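Local coordinates for cupin type-2 domain-containing protein (Streptococcus pyogenes, PDB 1YHF) that is of unknown function but adopts a small cupin beta-barrel fold, as in other members of the cupin superfamily, at residues Q20-E25 and L30-V35; I53-S58 and T74-T79. All blocks are in the same frame, centred on the assembly; numbering follows the deposited sequence.

Contact 1 of 2, residues Q20-E25 and L30-V35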
loop_
_atom_site.group_PDB
_atom_site.type_symbol
_atom_site.label_atom_id
_atom_site.label_comp_id
_atom_site.label_asym_id
_atom_site.label_seq_id
_atom_site.Cartn_x
_atom_site.Cartn_y
_atom_site.Cartn_z
ATOM N N GLN A 20 3.530 7.287 -11.210
ATOM C CA GLN A 20 2.947 7.301 -12.551
ATOM C C GLN A 20 2.335 5.958 -12.920
ATOM O O GLN A 20 1.554 5.886 -13.858
ATOM C CB GLN A 20 3.959 7.721 -13.634
ATOM C CG GLN A 20 4.654 9.060 -13.402
ATOM C CD GLN A 20 3.704 10.221 -13.126
ATOM O OE1 GLN A 20 2.945 10.644 -14.009
ATOM N NE2 GLN A 20 3.762 10.765 -11.893
ATOM N N GLU A 21 2.692 4.905 -12.189
ATOM C CA GLU A 21 2.202 3.562 -12.471
ATOM C C GLU A 21 0.789 3.367 -11.939
ATOM O O GLU A 21 0.067 2.498 -12.426
ATOM C CB GLU A 21 3.126 2.483 -11.878
ATOM C CG GLU A 21 4.528 2.409 -12.498
ATOM C CD GLU A 21 4.532 1.940 -13.941
ATOM O OE1 GLU A 21 4.024 0.833 -14.232
ATOM O OE2 GLU A 21 5.070 2.682 -14.792
ATOM N N VAL A 22 0.414 4.149 -10.923
ATOM C CA VAL A 22 -0.927 4.103 -10.337
ATOM C C VAL A 22 -1.437 5.531 -10.122
ATOM O O VAL A 22 -1.162 6.165 -9.097
ATOM C CB VAL A 22 -0.992 3.255 -9.020
ATOM C CG1 VAL A 22 -2.423 3.026 -8.618
ATOM C CG2 VAL A 22 -0.371 1.891 -9.231
HETATM N N MSE A 23 -2.153 6.036 -11.127
HETATM C CA MSE A 23 -2.646 7.404 -11.115
HETATM C C MSE A 23 -3.762 7.592 -10.082
HETATM O O MSE A 23 -4.447 6.639 -9.713
HETATM C CB MSE A 23 -3.104 7.805 -12.526
HETATM C CG MSE A 23 -1.980 7.637 -13.585
HETATM SE SE MSE A 23 -0.564 8.971 -13.324
HETATM C CE MSE A 23 -1.474 10.414 -14.244
ATOM N N ILE A 24 -3.902 8.812 -9.571
ATOM C CA ILE A 24 -5.000 9.131 -8.658
ATOM C C ILE A 24 -6.246 9.381 -9.506
ATOM O O ILE A 24 -6.202 10.189 -10.434
ATOM C CB ILE A 24 -4.676 10.374 -7.788
ATOM C CG1 ILE A 24 -3.553 10.058 -6.794
ATOM C CG2 ILE A 24 -5.931 10.852 -7.073
ATOM C CD1 ILE A 24 -2.811 11.269 -6.248
ATOM N N GLU A 25 -7.345 8.683 -9.230
ATOM C CA GLU A 25 -8.561 8.910 -10.028
ATOM C C GLU A 25 -9.712 9.386 -9.159
ATOM O O GLU A 25 -9.915 8.866 -8.054
ATOM C CB GLU A 25 -8.991 7.657 -10.814
ATOM C CG GLU A 25 -7.906 6.989 -11.691
ATOM C CD GLU A 25 -7.518 7.809 -12.920
ATOM O OE1 GLU A 25 -8.289 8.711 -13.315
ATOM O OE2 GLU A 25 -6.423 7.558 -13.473
ATOM N N LEU A 30 -7.221 2.724 -6.828
ATOM C CA LEU A 30 -6.575 1.940 -7.871
ATOM C C LEU A 30 -5.436 1.166 -7.276
ATOM O O LEU A 30 -4.767 1.621 -6.343
ATOM C CB LEU A 30 -5.988 2.833 -8.971
ATOM C CG LEU A 30 -6.797 3.338 -10.143
ATOM C CD1 LEU A 30 -7.696 4.501 -9.736
ATOM C CD2 LEU A 30 -5.864 3.764 -11.299
ATOM N N SER A 31 -5.203 -0.011 -7.841
ATOM C CA SER A 31 -4.114 -0.815 -7.394
ATOM C C SER A 31 -3.437 -1.529 -8.521
ATOM O O SER A 31 -4.064 -1.897 -9.525
ATOM C CB SER A 31 -4.551 -1.770 -6.249
ATOM O OG SER A 31 -5.399 -2.811 -6.690
ATOM N N ARG A 32 -2.130 -1.679 -8.349
ATOM C CA ARG A 32 -1.318 -2.469 -9.207
ATOM C C ARG A 32 -0.665 -3.485 -8.305
ATOM O O ARG A 32 0.175 -3.133 -7.461
ATOM C CB ARG A 32 -0.275 -1.584 -9.882
ATOM C CG ARG A 32 0.441 -2.265 -11.010
ATOM C CD ARG A 32 1.427 -1.299 -11.641
ATOM N NE ARG A 32 0.786 -0.253 -12.454
ATOM C CZ ARG A 32 0.670 -0.278 -13.780
ATOM N NH1 ARG A 32 1.094 -1.334 -14.500
ATOM N NH2 ARG A 32 0.115 0.763 -14.390
ATOM N N THR A 33 -1.089 -4.741 -8.456
ATOM C CA THR A 33 -0.630 -5.813 -7.579
ATOM C C THR A 33 0.597 -6.532 -8.141
ATOM O O THR A 33 0.497 -7.323 -9.088
ATOM C CB THR A 33 -1.754 -6.815 -7.251
ATOM O OG1 THR A 33 -2.883 -6.113 -6.732
ATOM C CG2 THR A 33 -1.292 -7.848 -6.225
ATOM N N LEU A 34 1.744 -6.238 -7.537
ATOM C CA LEU A 34 3.058 -6.791 -7.913
ATOM C C LEU A 34 3.275 -8.248 -7.544
ATOM O O LEU A 34 3.841 -9.019 -8.324
ATOM C CB LEU A 34 4.155 -5.929 -7.278
ATOM C CG LEU A 34 4.544 -4.681 -8.092
ATOM C CD1 LEU A 34 3.401 -4.042 -8.901
ATOM C CD2 LEU A 34 5.217 -3.684 -7.240
ATOM N N VAL A 35 2.805 -8.624 -6.357
ATOM C CA VAL A 35 2.959 -9.984 -5.837
ATOM C C VAL A 35 1.717 -10.313 -5.047
ATOM O O VAL A 35 1.240 -9.501 -4.249
ATOM C CB VAL A 35 4.176 -10.146 -4.886
ATOM C CG1 VAL A 35 4.299 -11.601 -4.434
ATOM C CG2 VAL A 35 5.461 -9.722 -5.551
#
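Arg-32 lays its guanidinium beside the backbone of Glu-21 and grips that residue's carbonyl oxygen side-on. Arg-32 NE reaches Glu-21 O at 2.8 Å, and Arg-32 NH2 reaches the same oxygen at 2.6 Å. The NH2 bond lies in the carbonyl plane on a lone pair; the NE donor sits above that plane. Arg-32 CG is anti to the backbone N (chi1 -168°), and a bend at chi3 brings the NE-NH2 edge to Glu-21 O. The Glu-21 chain, bent at chi2, brings OE1 over the centre of one guanidinium face, 3.6 Å from Arg-32 CZ. The carboxylate and guanidinium planes are 54° apart. The long salt bridge from Glu-21 OE1 to Arg-32 NH1 is probably only electrostatic. Arg-32 NH1 also bonds to Asn-9 O, which ties the N-terminal arm to the same group.

Val-22 fills the buried side. Its CG2 packs on Arg-32 CB at 3.5 Å, and its CG1 meets Leu-30 CB at 3.6 Å. Leu-30 and Arg-32, two apart on the strand, both point toward 20-25. Leu-30 CD2 adds a contact to Met-23 O at 3.6 Å. The loop after helix 18-21 thus packs against strand 29-37, outermost in the five-stranded sheet of the cupin beta-barrel.

Contact 2 of 2, residues I53-S58 and T74-T79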
loop_
_atom_site.group_PDB
_atom_site.type_symbol
_atom_site.label_atom_id
_atom_site.label_comp_id
_atom_site.label_asym_id
_atom_site.label_seq_id
_atom_site.Cartn_x
_atom_site.Cartn_y
_atom_site.Cartn_z
ATOM N N ILE A 53 -9.651 2.525 3.389
ATOM C CA ILE A 53 -9.527 1.092 3.533
ATOM C C ILE A 53 -10.017 0.793 4.942
ATOM O O ILE A 53 -9.452 1.289 5.923
ATOM C CB ILE A 53 -8.075 0.637 3.313
ATOM C CG1 ILE A 53 -7.647 0.984 1.881
ATOM C CG2 ILE A 53 -7.930 -0.856 3.610
ATOM C CD1 ILE A 53 -6.182 0.826 1.608
ATOM N N GLY A 54 -11.108 0.033 5.023
ATOM C CA GLY A 54 -11.744 -0.269 6.290
ATOM C C GLY A 54 -10.838 -1.018 7.240
ATOM O O GLY A 54 -9.889 -1.702 6.819
ATOM N N ARG A 55 -11.125 -0.849 8.527
ATOM C CA ARG A 55 -10.485 -1.592 9.601
ATOM C C ARG A 55 -10.372 -3.073 9.262
ATOM O O ARG A 55 -11.348 -3.703 8.861
ATOM C CB ARG A 55 -11.304 -1.416 10.875
ATOM C CG ARG A 55 -10.541 -1.629 12.146
ATOM C CD ARG A 55 -11.221 -0.910 13.283
ATOM N NE ARG A 55 -10.734 -1.385 14.568
ATOM C CZ ARG A 55 -9.728 -0.830 15.245
ATOM N NH1 ARG A 55 -9.099 0.235 14.764
ATOM N NH2 ARG A 55 -9.363 -1.336 16.416
ATOM N N HIS A 56 -9.167 -3.619 9.406
ATOM C CA HIS A 56 -8.955 -5.067 9.365
ATOM C C HIS A 56 -7.578 -5.438 9.921
ATOM O O HIS A 56 -6.750 -4.571 10.188
ATOM C CB HIS A 56 -9.154 -5.633 7.956
ATOM C CG HIS A 56 -8.077 -5.248 6.998
ATOM N ND1 HIS A 56 -7.930 -3.961 6.528
ATOM C CD2 HIS A 56 -7.071 -5.970 6.448
ATOM C CE1 HIS A 56 -6.888 -3.906 5.713
ATOM N NE2 HIS A 56 -6.348 -5.112 5.648
ATOM N N SER A 57 -7.369 -6.737 10.115
ATOM C CA SER A 57 -6.096 -7.274 10.576
ATOM C C SER A 57 -5.500 -8.193 9.517
ATOM O O SER A 57 -6.235 -8.934 8.860
ATOM C CB SER A 57 -6.304 -8.078 11.865
ATOM O OG SER A 57 -6.852 -7.257 12.879
ATOM N N SER A 58 -4.174 -8.150 9.373
ATOM C CA SER A 58 -3.427 -9.106 8.553
ATOM C C SER A 58 -2.623 -10.065 9.436
ATOM O O SER A 58 -2.242 -9.710 10.558
ATOM C CB SER A 58 -2.486 -8.364 7.591
ATOM O OG SER A 58 -1.606 -9.257 6.937
ATOM N N THR A 74 -4.615 4.291 11.166
ATOM C CA THR A 74 -5.039 3.872 12.494
ATOM C C THR A 74 -4.459 2.506 12.742
ATOM O O THR A 74 -4.551 1.625 11.883
ATOM C CB THR A 74 -6.578 3.761 12.573
ATOM O OG1 THR A 74 -7.146 4.999 12.146
ATOM C CG2 THR A 74 -7.029 3.451 13.986
ATOM N N ILE A 75 -3.838 2.348 13.901
ATOM C CA ILE A 75 -3.322 1.058 14.330
ATOM C C ILE A 75 -3.888 0.836 15.724
ATOM O O ILE A 75 -3.552 1.570 16.646
ATOM C CB ILE A 75 -1.767 1.004 14.338
ATOM C CG1 ILE A 75 -1.198 1.275 12.941
ATOM C CG2 ILE A 75 -1.282 -0.341 14.884
ATOM C CD1 ILE A 75 0.335 1.277 12.891
ATOM N N ASP A 76 -4.773 -0.153 15.846
ATOM C CA ASP A 76 -5.581 -0.373 17.062
ATOM C C ASP A 76 -6.353 0.902 17.403
ATOM O O ASP A 76 -7.292 1.262 16.703
ATOM C CB ASP A 76 -4.714 -0.837 18.236
ATOM C CG ASP A 76 -5.532 -1.439 19.378
ATOM O OD1 ASP A 76 -6.741 -1.749 19.201
ATOM O OD2 ASP A 76 -4.945 -1.605 20.468
ATOM N N GLN A 77 -5.927 1.600 18.451
ATOM C CA GLN A 77 -6.590 2.838 18.861
ATOM C C GLN A 77 -6.052 4.084 18.163
ATOM O O GLN A 77 -6.816 5.012 17.877
ATOM C CB GLN A 77 -6.515 3.015 20.385
ATOM C CG GLN A 77 -5.115 3.340 20.944
ATOM C CD GLN A 77 -4.904 4.842 21.181
ATOM O OE1 GLN A 77 -4.204 5.238 22.116
ATOM N NE2 GLN A 77 -5.519 5.678 20.339
ATOM N N GLU A 78 -4.748 4.085 17.883
ATOM C CA GLU A 78 -3.986 5.303 17.628
ATOM C C GLU A 78 -3.959 5.712 16.155
ATOM O O GLU A 78 -3.907 4.859 15.267
ATOM C CB GLU A 78 -2.565 5.095 18.142
ATOM C CG GLU A 78 -1.766 6.366 18.331
ATOM C CD GLU A 78 -0.528 6.146 19.167
ATOM O OE1 GLU A 78 0.444 6.924 18.999
ATOM O OE2 GLU A 78 -0.521 5.197 19.992
ATOM N N THR A 79 -3.985 7.018 15.904
ATOM C CA THR A 79 -3.840 7.524 14.528
ATOM C C THR A 79 -2.478 8.159 14.257
ATOM O O THR A 79 -1.912 8.850 15.096
ATOM C CB THR A 79 -4.966 8.517 14.098
ATOM O OG1 THR A 79 -4.754 9.790 14.716
ATOM C CG2 THR A 79 -6.325 7.984 14.468
#
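Arg-55 reaches from strand 52-56 to the backbone of Asp-76, in the hairpin that joins strands 70-75 and 78-83 of the cupin beta-barrel. The hairpin closes with a type II' turn from Ile-75 to Glu-78. Ile-75 N bonds to Glu-78 O, and Glu-78 N returns a bond to Ile-75 O. Strand 96-100 lies between strands 52-56 and 70-75 in the sheet, so the arginine spans a neighbour to make this contact.

The close part is small. Arg-55 NH1 donates to Asp-76 O at 2.8 Å with an N-H...O angle of 161°. The donor lies in the carbonyl plane on a lone pair, and the oxygen lies close to the guanidinium plane. Arg-55 NH2 adds a weak bond to the same Asp-76 O, at 3.3 Å. With chi1 at -157° and the chain extended to NE, Arg-55 spans the gap to the turn. Thr-74 CG2 meets the guanidinium at its edge, 3.9 Å from Arg-55 NH1. Pro-95 also touches the Arg-55 side chain.

The carboxylate side is looser and lies at the exposed surface. The Asp-76 carboxylate is turned 30° from the guanidinium plane. Asp-76 OD1 is 3.8 Å from Arg-55 NH2, a long salt bridge that is probably weak at this exposed site.

Next to Arg-55, the His-56 side chain takes another course. Its ring meets His-96 edge-to-face, which joins it to strand 96-100. These two histidines fall where many cupins place metal-binding histidines, though a metal role here is not established. The ring is also held by its own strand: His-56 ND1 donates to Gly-54 O at 3.0 Å, with that oxygen in the ring plane.

Contact 1 and contact 2 lie on opposite sides of the chain's centre. Their centres are about 22 Å apart, and their nearest atoms are about 8 Å apart without touching. They follow in series along the chain: 20-25 with 30-35 closes before 53-58 with 74-79 opens. They share no strand. Contact 1 sits on strand 29-37, an outermost strand of the five-stranded antiparallel sheet. Contact 2 belongs to the four-stranded sheet, where it joins outermost strand 52-56 to the hairpin between 70-75 and 78-83. One contact thus fastens the N-terminal segment to the barrel, and the other links two parts of the second sheet.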